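Local coordinates for transcriptional regulator, TetR family (Agrobacterium tumefaciens, PDB 3C2B), which probably binds cis-regulatory DNA through its helix-turn-helix motif and regulates transcription, as other members of the TetR family do, at residues G81-A86 / T207-S212; P87-H92 / G154-D159; D91-F96 / V199-L204. One frame throughout, in Å; residues are numbered along the deposited sequence.

Contact 1 (G81-A86 / T207-S212); sequences GDRVSA and TEKVHS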
ATOM      1  N   GLY A  81      20.752  20.157   1.921  1.00 69.41           N
ATOM      2  CA  GLY A  81      21.504  21.349   2.319  1.00 69.11           C
ATOM      3  C   GLY A  81      20.738  22.181   3.324  1.00 68.62           C
ATOM      4  O   GLY A  81      19.516  22.277   3.243  1.00 68.95           O
ATOM      5  N   ASP A  82      21.459  22.776   4.271  1.00 68.04           N
ATOM      6  CA  ASP A  82      20.859  23.594   5.327  1.00 67.02           C
ATOM      7  C   ASP A  82      19.744  24.492   4.783  1.00 65.70           C
ATOM      8  O   ASP A  82      18.636  24.496   5.318  1.00 65.64           O
ATOM      9  CB  ASP A  82      21.936  24.412   6.045  1.00 67.53           C
ATOM     10  CG  ASP A  82      21.618  24.649   7.525  1.00 69.02           C
ATOM     11  OD1 ASP A  82      22.118  23.873   8.380  1.00 68.97           O
ATOM     12  OD2 ASP A  82      20.880  25.622   7.830  1.00 70.60           O
ATOM     13  N   ARG A  83      20.024  25.219   3.699  1.00 63.84           N
ATOM     14  CA  ARG A  83      19.043  26.161   3.154  1.00 61.68           C
ATOM     15  C   ARG A  83      18.866  26.124   1.629  1.00 59.69           C
ATOM     16  O   ARG A  83      19.800  25.794   0.889  1.00 59.55           O
ATOM     17  CB  ARG A  83      19.327  27.569   3.656  1.00 61.76           C
ATOM     18  CG  ARG A  83      18.936  27.768   5.124  1.00 63.11           C
ATOM     19  CD  ARG A  83      18.737  29.238   5.475  1.00 64.71           C
ATOM     20  NE  ARG A  83      17.865  29.887   4.491  1.00 66.14           N
ATOM     21  CZ  ARG A  83      17.069  30.927   4.731  1.00 65.61           C
ATOM     22  NH1 ARG A  83      16.335  31.417   3.741  1.00 65.26           N
ATOM     23  NH2 ARG A  83      16.981  31.463   5.947  1.00 64.41           N
ATOM     24  N   VAL A  84      17.656  26.456   1.175  1.00 56.67           N
ATOM     25  CA  VAL A  84      17.301  26.355  -0.246  1.00 54.36           C
ATOM     26  C   VAL A  84      16.486  27.550  -0.710  1.00 53.15           C
ATOM     27  O   VAL A  84      15.858  28.223   0.097  1.00 52.47           O
ATOM     28  CB  VAL A  84      16.468  25.052  -0.561  1.00 54.08           C
ATOM     29  CG1 VAL A  84      17.338  23.799  -0.511  1.00 53.35           C
ATOM     30  CG2 VAL A  84      15.303  24.930   0.380  1.00 53.47           C
ATOM     31  N   SER A  85      16.501  27.801  -2.015  1.00 52.28           N
ATOM     32  CA  SER A  85      15.570  28.732  -2.645  1.00 52.25           C
ATOM     33  C   SER A  85      14.278  27.968  -2.904  1.00 52.01           C
ATOM     34  O   SER A  85      14.264  26.728  -2.839  1.00 51.20           O
ATOM     35  CB  SER A  85      16.113  29.197  -3.982  1.00 52.53           C
ATOM     36  OG  SER A  85      16.330  28.082  -4.848  1.00 53.95           O
ATOM     37  N   ALA A  86      13.210  28.701  -3.223  1.00 51.61           N
ATOM     38  CA  ALA A  86      11.933  28.100  -3.521  1.00 51.21           C
ATOM     39  C   ALA A  86      11.967  27.169  -4.756  1.00 51.37           C
ATOM     40  O   ALA A  86      11.459  26.048  -4.679  1.00 51.14           O
ATOM     41  CB  ALA A  86      10.821  29.156  -3.615  1.00 50.80           C
ATOM     42  N   THR A 207       3.969  28.158   2.415  1.00 51.45           N
ATOM     43  CA  THR A 207       3.712  29.482   2.955  1.00 51.76           C
ATOM     44  C   THR A 207       3.548  30.458   1.792  1.00 52.21           C
ATOM     45  O   THR A 207       3.938  30.177   0.661  1.00 52.47           O
ATOM     46  CB  THR A 207       4.903  29.981   3.800  1.00 51.68           C
ATOM     47  OG1 THR A 207       6.024  30.166   2.936  1.00 52.77           O
ATOM     48  CG2 THR A 207       5.280  28.994   4.890  1.00 52.25           C
ATOM     49  N   GLU A 208       2.976  31.618   2.085  1.00 52.36           N
ATOM     50  CA  GLU A 208       2.891  32.715   1.139  1.00 52.87           C
ATOM     51  C   GLU A 208       4.223  33.034   0.412  1.00 52.15           C
ATOM     52  O   GLU A 208       4.221  33.323  -0.785  1.00 52.52           O
ATOM     53  CB  GLU A 208       2.329  33.916   1.883  1.00 53.39           C
ATOM     54  CG  GLU A 208       2.324  35.209   1.119  1.00 57.75           C
ATOM     55  CD  GLU A 208       1.072  36.025   1.381  1.00 62.71           C
ATOM     56  OE1 GLU A 208       0.391  35.786   2.431  1.00 64.36           O
ATOM     57  OE2 GLU A 208       0.770  36.889   0.516  1.00 61.43           O
ATOM     58  N   LYS A 209       5.345  32.957   1.123  1.00 51.46           N
ATOM     59  CA  LYS A 209       6.694  33.140   0.540  1.00 50.99           C
ATOM     60  C   LYS A 209       6.992  32.155  -0.604  1.00 50.92           C
ATOM     61  O   LYS A 209       7.470  32.581  -1.661  1.00 50.73           O
ATOM     62  CB  LYS A 209       7.778  32.995   1.622  1.00 51.32           C
ATOM     63  CG  LYS A 209       9.186  33.472   1.224  1.00 51.20           C
ATOM     64  CD  LYS A 209      10.205  33.211   2.334  1.00 50.56           C
ATOM     65  CE  LYS A 209      11.581  33.762   1.979  1.00 52.76           C
ATOM     66  NZ  LYS A 209      12.704  32.990   2.625  1.00 53.61           N
ATOM     67  N   VAL A 210       6.734  30.854  -0.397  1.00 50.03           N
ATOM     68  CA  VAL A 210       7.037  29.864  -1.429  1.00 48.65           C
ATOM     69  C   VAL A 210       6.217  30.105  -2.701  1.00 48.37           C
ATOM     70  O   VAL A 210       6.747  30.007  -3.791  1.00 47.60           O
ATOM     71  CB  VAL A 210       6.931  28.406  -0.922  1.00 49.34           C
ATOM     72  CG1 VAL A 210       5.473  27.915  -0.909  1.00 48.23           C
ATOM     73  CG2 VAL A 210       7.786  27.478  -1.785  1.00 49.12           C
ATOM     74  N   HIS A 211       4.944  30.468  -2.549  1.00 48.40           N
ATOM     75  CA  HIS A 211       4.042  30.668  -3.684  1.00 48.81           C
ATOM     76  C   HIS A 211       4.348  31.958  -4.459  1.00 48.76           C
ATOM     77  O   HIS A 211       4.382  31.959  -5.701  1.00 48.30           O
ATOM     78  CB  HIS A 211       2.578  30.622  -3.234  1.00 49.24           C
ATOM     79  CG  HIS A 211       2.148  29.277  -2.700  1.00 52.06           C
ATOM     80  ND1 HIS A 211       2.329  28.099  -3.399  1.00 53.48           N
ATOM     81  CD2 HIS A 211       1.534  28.934  -1.543  1.00 53.20           C
ATOM     82  CE1 HIS A 211       1.874  27.088  -2.680  1.00 54.63           C
ATOM     83  NE2 HIS A 211       1.383  27.568  -1.552  1.00 54.61           N
ATOM     84  N   SER A 212       4.583  33.055  -3.741  1.00 48.73           N
ATOM     85  CA  SER A 212       4.869  34.307  -4.431  1.00 48.94           C
ATOM     86  C   SER A 212       6.291  34.312  -5.036  1.00 48.49           C
ATOM     87  O   SER A 212       6.541  34.992  -6.024  1.00 48.58           O
ATOM     88  CB  SER A 212       4.587  35.518  -3.543  1.00 49.10           C
ATOM     89  OG  SER A 212       5.469  35.560  -2.444  1.00 52.25           O
TER

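Contact 2 (P87-H92 / G154-D159); sequences PQLADH and GYLRFD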
ATOM      1  N   PRO A  87      12.569  27.619  -5.892  1.00 51.70           N
ATOM      2  CA  PRO A  87      12.746  26.702  -7.056  1.00 51.03           C
ATOM      3  C   PRO A  87      13.568  25.441  -6.733  1.00 50.62           C
ATOM      4  O   PRO A  87      13.231  24.367  -7.213  1.00 50.19           O
ATOM      5  CB  PRO A  87      13.534  27.541  -8.075  1.00 51.04           C
ATOM      6  CG  PRO A  87      13.453  28.961  -7.600  1.00 51.03           C
ATOM      7  CD  PRO A  87      13.109  28.974  -6.153  1.00 51.49           C
ATOM      8  N   GLN A  88      14.671  25.588  -5.984  1.00 49.93           N
ATOM      9  CA  GLN A  88      15.450  24.444  -5.515  1.00 48.98           C
ATOM     10  C   GLN A  88      14.578  23.500  -4.677  1.00 47.37           C
ATOM     11  O   GLN A  88      14.677  22.275  -4.811  1.00 47.25           O
ATOM     12  CB  GLN A  88      16.565  24.889  -4.607  1.00 49.17           C
ATOM     13  CG  GLN A  88      17.920  24.963  -5.163  1.00 51.45           C
ATOM     14  CD  GLN A  88      18.841  25.588  -4.124  1.00 55.10           C
ATOM     15  OE1 GLN A  88      18.747  26.779  -3.849  1.00 55.67           O
ATOM     16  NE2 GLN A  88      19.687  24.771  -3.501  1.00 56.83           N
ATOM     17  N   LEU A  89      13.783  24.071  -3.777  1.00 45.01           N
ATOM     18  CA  LEU A  89      12.913  23.272  -2.935  1.00 44.40           C
ATOM     19  C   LEU A  89      11.941  22.471  -3.798  1.00 43.56           C
ATOM     20  O   LEU A  89      11.827  21.255  -3.637  1.00 43.82           O
ATOM     21  CB  LEU A  89      12.128  24.155  -1.979  1.00 43.74           C
ATOM     22  CG  LEU A  89      11.599  23.603  -0.639  1.00 43.38           C
ATOM     23  CD1 LEU A  89      10.173  24.083  -0.325  1.00 41.12           C
ATOM     24  CD2 LEU A  89      11.770  22.111  -0.431  1.00 40.00           C
ATOM     25  N   ALA A  90      11.260  23.157  -4.723  1.00 43.11           N
ATOM     26  CA  ALA A  90      10.257  22.537  -5.573  1.00 42.86           C
ATOM     27  C   ALA A  90      10.888  21.413  -6.392  1.00 43.03           C
ATOM     28  O   ALA A  90      10.356  20.310  -6.470  1.00 41.87           O
ATOM     29  CB  ALA A  90       9.590  23.596  -6.499  1.00 43.25           C
ATOM     30  N   ASP A  91      12.037  21.720  -6.985  1.00 42.83           N
ATOM     31  CA  ASP A  91      12.798  20.771  -7.796  1.00 43.09           C
ATOM     32  C   ASP A  91      13.206  19.559  -7.010  1.00 41.84           C
ATOM     33  O   ASP A  91      13.012  18.469  -7.493  1.00 41.89           O
ATOM     34  CB  ASP A  91      14.059  21.421  -8.445  1.00 42.66           C
ATOM     35  CG  ASP A  91      13.706  22.376  -9.586  1.00 44.84           C
ATOM     36  OD1 ASP A  91      12.503  22.495  -9.941  1.00 47.55           O
ATOM     37  OD2 ASP A  91      14.629  23.012 -10.127  1.00 47.79           O
ATOM     38  N   HIS A  92      13.817  19.764  -5.832  1.00 40.75           N
ATOM     39  CA  HIS A  92      14.215  18.660  -4.940  1.00 40.18           C
ATOM     40  C   HIS A  92      13.035  17.771  -4.546  1.00 39.16           C
ATOM     41  O   HIS A  92      13.160  16.538  -4.423  1.00 39.18           O
ATOM     42  CB  HIS A  92      14.840  19.206  -3.663  1.00 39.41           C
ATOM     43  CG  HIS A  92      16.249  19.687  -3.834  1.00 41.04           C
ATOM     44  ND1 HIS A  92      17.182  19.000  -4.573  1.00 41.62           N
ATOM     45  CD2 HIS A  92      16.902  20.756  -3.310  1.00 43.35           C
ATOM     46  CE1 HIS A  92      18.346  19.631  -4.514  1.00 43.12           C
ATOM     47  NE2 HIS A  92      18.206  20.693  -3.743  1.00 42.67           N
ATOM     48  N   GLY A 154      11.656  29.240   5.359  1.00 61.43           N
ATOM     49  CA  GLY A 154      10.417  29.992   5.402  1.00 60.68           C
ATOM     50  C   GLY A 154       9.392  29.578   4.363  1.00 60.65           C
ATOM     51  O   GLY A 154       8.375  30.279   4.185  1.00 59.58           O
ATOM     52  N   TYR A 155       9.636  28.459   3.669  1.00 59.92           N
ATOM     53  CA  TYR A 155       8.744  28.047   2.549  1.00 60.25           C
ATOM     54  C   TYR A 155       7.631  27.048   2.915  1.00 58.70           C
ATOM     55  O   TYR A 155       6.666  26.922   2.183  1.00 59.66           O
ATOM     56  CB  TYR A 155       9.552  27.495   1.365  1.00 61.14           C
ATOM     57  CG  TYR A 155      10.550  28.465   0.776  1.00 63.29           C
ATOM     58  CD1 TYR A 155      10.147  29.722   0.276  1.00 63.46           C
ATOM     59  CD2 TYR A 155      11.909  28.123   0.705  1.00 63.71           C
ATOM     60  CE1 TYR A 155      11.076  30.604  -0.263  1.00 64.84           C
ATOM     61  CE2 TYR A 155      12.833  28.996   0.160  1.00 64.11           C
ATOM     62  CZ  TYR A 155      12.420  30.231  -0.312  1.00 64.26           C
ATOM     63  OH  TYR A 155      13.371  31.066  -0.843  1.00 63.99           O
ATOM     64  N   LEU A 156       7.780  26.358   4.042  1.00 57.94           N
ATOM     65  CA  LEU A 156       6.807  25.356   4.521  1.00 57.72           C
ATOM     66  C   LEU A 156       6.390  25.633   5.951  1.00 58.26           C
ATOM     67  O   LEU A 156       7.218  25.971   6.795  1.00 57.05           O
ATOM     68  CB  LEU A 156       7.398  23.939   4.488  1.00 56.09           C
ATOM     69  CG  LEU A 156       7.856  23.400   3.147  1.00 53.33           C
ATOM     70  CD1 LEU A 156       8.420  22.010   3.405  1.00 50.42           C
ATOM     71  CD2 LEU A 156       6.662  23.373   2.180  1.00 50.31           C
ATOM     72  N   ARG A 157       5.104  25.455   6.212  1.00 58.86           N
ATOM     73  CA  ARG A 157       4.578  25.617   7.538  1.00 61.19           C
ATOM     74  C   ARG A 157       3.804  24.350   7.888  1.00 59.87           C
ATOM     75  O   ARG A 157       3.039  23.854   7.071  1.00 60.91           O
ATOM     76  CB  ARG A 157       3.685  26.881   7.583  1.00 61.04           C
ATOM     77  CG  ARG A 157       2.559  26.838   8.583  1.00 63.56           C
ATOM     78  CD  ARG A 157       1.508  27.987   8.431  1.00 66.30           C
ATOM     79  NE  ARG A 157       0.799  28.081   7.134  1.00 75.35           N
ATOM     80  CZ  ARG A 157       0.102  27.105   6.525  1.00 78.50           C
ATOM     81  NH1 ARG A 157       0.016  25.869   7.032  1.00 78.87           N
ATOM     82  NH2 ARG A 157      -0.500  27.370   5.366  1.00 79.12           N
ATOM     83  N   PHE A 158       4.016  23.814   9.086  1.00 58.73           N
ATOM     84  CA  PHE A 158       3.238  22.654   9.560  1.00 57.88           C
ATOM     85  C   PHE A 158       3.342  22.549  11.076  1.00 58.15           C
ATOM     86  O   PHE A 158       4.341  22.956  11.656  1.00 57.16           O
ATOM     87  CB  PHE A 158       3.692  21.320   8.904  1.00 56.63           C
ATOM     88  CG  PHE A 158       5.201  21.177   8.790  1.00 53.81           C
ATOM     89  CD1 PHE A 158       5.834  21.456   7.598  1.00 51.16           C
ATOM     90  CD2 PHE A 158       5.973  20.842   9.890  1.00 51.18           C
ATOM     91  CE1 PHE A 158       7.216  21.383   7.487  1.00 52.94           C
ATOM     92  CE2 PHE A 158       7.354  20.756   9.798  1.00 51.11           C
ATOM     93  CZ  PHE A 158       7.985  21.029   8.591  1.00 54.46           C
ATOM     94  N   ASP A 159       2.304  21.981  11.692  1.00 58.41           N
ATOM     95  CA  ASP A 159       2.295  21.634  13.117  1.00 58.97           C
ATOM     96  C   ASP A 159       3.241  20.482  13.448  1.00 58.02           C
ATOM     97  O   ASP A 159       3.878  20.475  14.500  1.00 57.69           O
ATOM     98  CB  ASP A 159       0.885  21.247  13.551  1.00 59.75           C
ATOM     99  CG  ASP A 159      -0.069  22.433  13.539  1.00 64.22           C
ATOM    100  OD1 ASP A 159      -1.064  22.417  12.767  1.00 68.94           O
ATOM    101  OD2 ASP A 159       0.190  23.392  14.299  1.00 67.54           O
TER

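Contact 3 (D91-F96 / V199-L204); sequences DHLEVF and VAFLTL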
ATOM      1  N   ASP A  91      12.037  21.720  -6.985  1.00 42.83           N
ATOM      2  CA  ASP A  91      12.798  20.771  -7.796  1.00 43.09           C
ATOM      3  C   ASP A  91      13.206  19.559  -7.010  1.00 41.84           C
ATOM      4  O   ASP A  91      13.012  18.469  -7.493  1.00 41.89           O
ATOM      5  CB  ASP A  91      14.059  21.421  -8.445  1.00 42.66           C
ATOM      6  CG  ASP A  91      13.706  22.376  -9.586  1.00 44.84           C
ATOM      7  OD1 ASP A  91      12.503  22.495  -9.941  1.00 47.55           O
ATOM      8  OD2 ASP A  91      14.629  23.012 -10.127  1.00 47.79           O
ATOM      9  N   HIS A  92      13.817  19.764  -5.832  1.00 40.75           N
ATOM     10  CA  HIS A  92      14.215  18.660  -4.940  1.00 40.18           C
ATOM     11  C   HIS A  92      13.035  17.771  -4.546  1.00 39.16           C
ATOM     12  O   HIS A  92      13.160  16.538  -4.423  1.00 39.18           O
ATOM     13  CB  HIS A  92      14.840  19.206  -3.663  1.00 39.41           C
ATOM     14  CG  HIS A  92      16.249  19.687  -3.834  1.00 41.04           C
ATOM     15  ND1 HIS A  92      17.182  19.000  -4.573  1.00 41.62           N
ATOM     16  CD2 HIS A  92      16.902  20.756  -3.310  1.00 43.35           C
ATOM     17  CE1 HIS A  92      18.346  19.631  -4.514  1.00 43.12           C
ATOM     18  NE2 HIS A  92      18.206  20.693  -3.743  1.00 42.67           N
ATOM     19  N   LEU A  93      11.901  18.391  -4.297  1.00 39.11           N
ATOM     20  CA  LEU A  93      10.720  17.614  -3.903  1.00 38.27           C
ATOM     21  C   LEU A  93      10.189  16.796  -5.056  1.00 39.27           C
ATOM     22  O   LEU A  93       9.774  15.678  -4.843  1.00 37.99           O
ATOM     23  CB  LEU A  93       9.642  18.487  -3.339  1.00 37.33           C
ATOM     24  CG  LEU A  93       9.898  19.134  -1.967  1.00 38.20           C
ATOM     25  CD1 LEU A  93       8.812  20.172  -1.716  1.00 37.50           C
ATOM     26  CD2 LEU A  93       9.950  18.093  -0.806  1.00 34.33           C
ATOM     27  N   GLU A  94      10.220  17.318  -6.287  1.00 40.55           N
ATOM     28  CA  GLU A  94       9.829  16.487  -7.420  1.00 42.44           C
ATOM     29  C   GLU A  94      10.792  15.308  -7.627  1.00 41.50           C
ATOM     30  O   GLU A  94      10.350  14.200  -7.907  1.00 41.96           O
ATOM     31  CB  GLU A  94       9.742  17.299  -8.715  1.00 42.30           C
ATOM     32  CG  GLU A  94       8.602  18.329  -8.709  1.00 48.14           C
ATOM     33  CD  GLU A  94       8.400  18.993 -10.078  1.00 47.87           C
ATOM     34  OE1 GLU A  94       8.537  18.320 -11.128  1.00 53.77           O
ATOM     35  OE2 GLU A  94       8.101  20.196 -10.100  1.00 54.96           O
ATOM     36  N   VAL A  95      12.104  15.570  -7.553  1.00 40.23           N
ATOM     37  CA  VAL A  95      13.093  14.510  -7.746  1.00 40.12           C
ATOM     38  C   VAL A  95      12.906  13.428  -6.664  1.00 39.65           C
ATOM     39  O   VAL A  95      12.894  12.238  -6.955  1.00 37.75           O
ATOM     40  CB  VAL A  95      14.543  15.060  -7.826  1.00 39.40           C
ATOM     41  CG1 VAL A  95      15.579  13.909  -7.853  1.00 37.71           C
ATOM     42  CG2 VAL A  95      14.712  16.000  -9.052  1.00 38.00           C
ATOM     43  N   PHE A  96      12.707  13.878  -5.426  1.00 39.54           N
ATOM     44  CA  PHE A  96      12.384  12.959  -4.377  1.00 39.17           C
ATOM     45  C   PHE A  96      11.157  12.052  -4.734  1.00 38.83           C
ATOM     46  O   PHE A  96      11.220  10.812  -4.668  1.00 37.16           O
ATOM     47  CB  PHE A  96      12.114  13.693  -3.062  1.00 39.21           C
ATOM     48  CG  PHE A  96      11.642  12.771  -2.018  1.00 39.02           C
ATOM     49  CD1 PHE A  96      12.574  12.024  -1.273  1.00 37.15           C
ATOM     50  CD2 PHE A  96      10.264  12.551  -1.834  1.00 38.71           C
ATOM     51  CE1 PHE A  96      12.153  11.086  -0.324  1.00 37.09           C
ATOM     52  CE2 PHE A  96       9.821  11.588  -0.875  1.00 38.05           C
ATOM     53  CZ  PHE A  96      10.784  10.848  -0.131  1.00 36.42           C
ATOM     54  N   VAL A 199       2.778  19.837  -6.334  1.00 40.98           N
ATOM     55  CA  VAL A 199       1.740  20.901  -6.364  1.00 41.83           C
ATOM     56  C   VAL A 199       0.769  20.773  -5.164  1.00 42.42           C
ATOM     57  O   VAL A 199       0.522  21.750  -4.442  1.00 42.66           O
ATOM     58  CB  VAL A 199       0.947  20.953  -7.726  1.00 41.74           C
ATOM     59  CG1 VAL A 199      -0.178  21.971  -7.702  1.00 42.06           C
ATOM     60  CG2 VAL A 199       1.889  21.314  -8.877  1.00 41.05           C
ATOM     61  N   ALA A 200       0.250  19.564  -4.939  1.00 41.87           N
ATOM     62  CA  ALA A 200      -0.635  19.288  -3.800  1.00 41.78           C
ATOM     63  C   ALA A 200       0.068  19.545  -2.411  1.00 41.85           C
ATOM     64  O   ALA A 200      -0.471  20.229  -1.544  1.00 41.35           O
ATOM     65  CB  ALA A 200      -1.199  17.841  -3.901  1.00 39.91           C
ATOM     66  N   PHE A 201       1.243  18.978  -2.218  1.00 41.58           N
ATOM     67  CA  PHE A 201       2.036  19.201  -0.996  1.00 42.69           C
ATOM     68  C   PHE A 201       2.273  20.691  -0.681  1.00 43.33           C
ATOM     69  O   PHE A 201       2.167  21.122   0.472  1.00 44.78           O
ATOM     70  CB  PHE A 201       3.371  18.455  -1.106  1.00 43.31           C
ATOM     71  CG  PHE A 201       4.222  18.537   0.148  1.00 44.81           C
ATOM     72  CD1 PHE A 201       3.827  17.912   1.320  1.00 42.97           C
ATOM     73  CD2 PHE A 201       5.393  19.285   0.165  1.00 44.21           C
ATOM     74  CE1 PHE A 201       4.627  18.002   2.487  1.00 45.25           C
ATOM     75  CE2 PHE A 201       6.168  19.387   1.330  1.00 43.65           C
ATOM     76  CZ  PHE A 201       5.779  18.746   2.483  1.00 42.62           C
ATOM     77  N   LEU A 202       2.526  21.487  -1.711  1.00 43.49           N
ATOM     78  CA  LEU A 202       2.807  22.917  -1.556  1.00 43.82           C
ATOM     79  C   LEU A 202       1.541  23.731  -1.279  1.00 44.95           C
ATOM     80  O   LEU A 202       1.578  24.738  -0.572  1.00 45.29           O
ATOM     81  CB  LEU A 202       3.588  23.441  -2.775  1.00 43.46           C
ATOM     82  CG  LEU A 202       5.047  22.936  -2.874  1.00 43.35           C
ATOM     83  CD1 LEU A 202       5.804  23.573  -4.057  1.00 39.38           C
ATOM     84  CD2 LEU A 202       5.861  23.183  -1.573  1.00 44.09           C
ATOM     85  N   THR A 203       0.415  23.293  -1.838  1.00 45.24           N
ATOM     86  CA  THR A 203      -0.882  23.824  -1.466  1.00 45.51           C
ATOM     87  C   THR A 203      -1.151  23.608   0.024  1.00 46.19           C
ATOM     88  O   THR A 203      -1.595  24.512   0.714  1.00 46.81           O
ATOM     89  CB  THR A 203      -1.991  23.205  -2.319  1.00 45.00           C
ATOM     90  OG1 THR A 203      -1.708  23.487  -3.692  1.00 43.03           O
ATOM     91  CG2 THR A 203      -3.350  23.799  -1.954  1.00 45.32           C
ATOM     92  N   LEU A 204      -0.841  22.425   0.524  1.00 45.93           N
ATOM     93  CA  LEU A 204      -1.142  22.080   1.917  1.00 45.93           C
ATOM     94  C   LEU A 204      -0.233  22.804   2.899  1.00 46.03           C
ATOM     95  O   LEU A 204      -0.684  23.364   3.867  1.00 46.83           O
ATOM     96  CB  LEU A 204      -0.990  20.570   2.089  1.00 44.97           C
ATOM     97  CG  LEU A 204      -2.162  19.602   2.247  1.00 47.66           C
ATOM     98  CD1 LEU A 204      -3.507  20.133   1.808  1.00 46.47           C
ATOM     99  CD2 LEU A 204      -1.886  18.248   1.661  1.00 45.67           C
TER

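Contact 1 (G81-A86 / T207-S212)
Ala86 and Val210 make the apolar part of this contact, methyl against methyl, with Ala86 CB 3.9 Å from Val210 CG2. That branch of Val210 lies opposite its own backbone N, on the side of the carbonyl, and Ala86 CB also rests 4.2 Å from Val210 O. Both residues are buried, and both also pack against Tyr155.

The charged part lies at the exposed border. Arg83 and Lys209 cross at about a right angle, leaving Arg83 NH1 4.1 Å from Lys209 NZ. These like charges do not bond. With CG opposite the backbone N (chi1 -167°) and the chain extended beyond it, Lys209 instead has its ammonium hydrogen-bonded to Ser153 O and makes a cation-pi contact with Tyr155. Arg83 likewise packs on Ser153.

Polar capping fixes the two helix starts. The hydroxyl of Thr207 receives a weak bond from Val210 N, 3.5 Å from Thr207 OG1, and is also hydrogen-bonded to Gly154 O. Ser85 caps the start of helix 86-104, where Ala86 N is hydrogen-bonded to the carboxylate of Glu213. Two N-capped helices, 86-104 and 208-214, thus meet where they begin, in the all-helical C-terminal part of a TetR-type fold.

Contact 2 (P87-H92 / G154-D159)
Leu89 reaches from helix 86-104 to Tyr155 and Leu156 in the loop that follows helix 137-152, and its side chain is a worked example of one methyl group making the contact between a helix and a loop. The CA-CB bond of Leu89 already heads toward the loop, but CB itself stays more than 5 Å from Tyr155 CB. With chi1 at -155°, CG swings to the side opposite the backbone N and carries the branch point forward; it too stops short of close contact. The touching is left to CD1. This methyl comes 3.9 Å from Tyr155 CB, at the root of the aromatic side chain, and Leu89 CD1 is also 4.2 Å from Leu156 CG. It therefore rests against two consecutive loop residues, both of which set CB on the side of the helix. The other branch, CD2, stays farther from the loop.

Leu89 and Tyr155 run past each other in opposite directions, so the leucine tip meets the base of the tyrosine while the tyrosine ring continues toward the start of helix 86-104. There its hydroxyl is hydrogen-bonded to Glu213. Leu156 extends the apolar layer the other way, onto Phe201 and Leu202 of helix 190-205.

The turn carrying these side chains begins at Gly154, whose positive phi (81°) belongs to the Schellman motif that ends the preceding helix. Between the two segments the touching atoms are all carbon, and the three residues are buried. Cohesion here rests on shape and on the exclusion of water, while directional bonding is left to the tyrosine hydroxyl and to the loop backbone, which pairs with Thr207.

Contact 3 (D91-F96 / V199-L204)
Leu93 and Phe201 meet from two helices, their side chains crossing at about a right angle. One methyl does the work: Leu93 CD1 lies 4.0 Å from Phe201 CD2, and Leu93 CD1 is 4.1 Å from Phe201 CE2, so it meets the CD2-CE2 bond of the ring obliquely. CB of Phe201 points toward helix 86-104, and a first torsion of -176°, with CG opposite the backbone N, lays the ring across the Leu93 side chain, CD2 and CE2 nearest to it. The same methyl has a second neighbour, Leu202, with Leu93 CD1 4.2 Å from Leu202 CD2; it thus touches two successive residues of the opposing helix.

Other helices complete the surroundings. Leu93 also touches Leu146 and Phe168, and the Phe201 ring meets that of Phe168 with the planes inclined at about 35°. Beside this apolar centre, Glu94 forms a salt bridge with Lys195, a polar link between the same two helices.

On the far side of helix 190-205, Thr203 turns back on its own backbone. Its OG1 is 2.9 Å from Val199 O, arriving 35° out of the carbonyl plane, while Thr203 N reaches this oxygen from the opposite face; one carbonyl thus serves two donors. Ala200, Thr203 and Leu204 pack there on Leu204 of the second subunit. A helix with one side in its own core and another against the partner subunit is consistent with the all-helical C-terminal domain of TetR regulators, which usually carries the dimer interface.

How the contacts relate
Past the predicted helix-turn-helix region, contact 1 begins in the loop before helix 86-104, and contacts 2 and 3 begin on the helix itself. Contact 2 closes first, when the chain has left helix 137-152 and turns through 154-159. Contact 3 closes later, at 199-204 on helix 190-205, and contact 1 last, at 207-212; both shorter loops lie within its span. Contacts 2 and 3 share Asp91 and His92 and are joined through Leu156, while contacts 1 and 2 meet through Thr207. Together they tie the start of helix 86-104 to loop 154-159 and to helices 190-205 and 208-214.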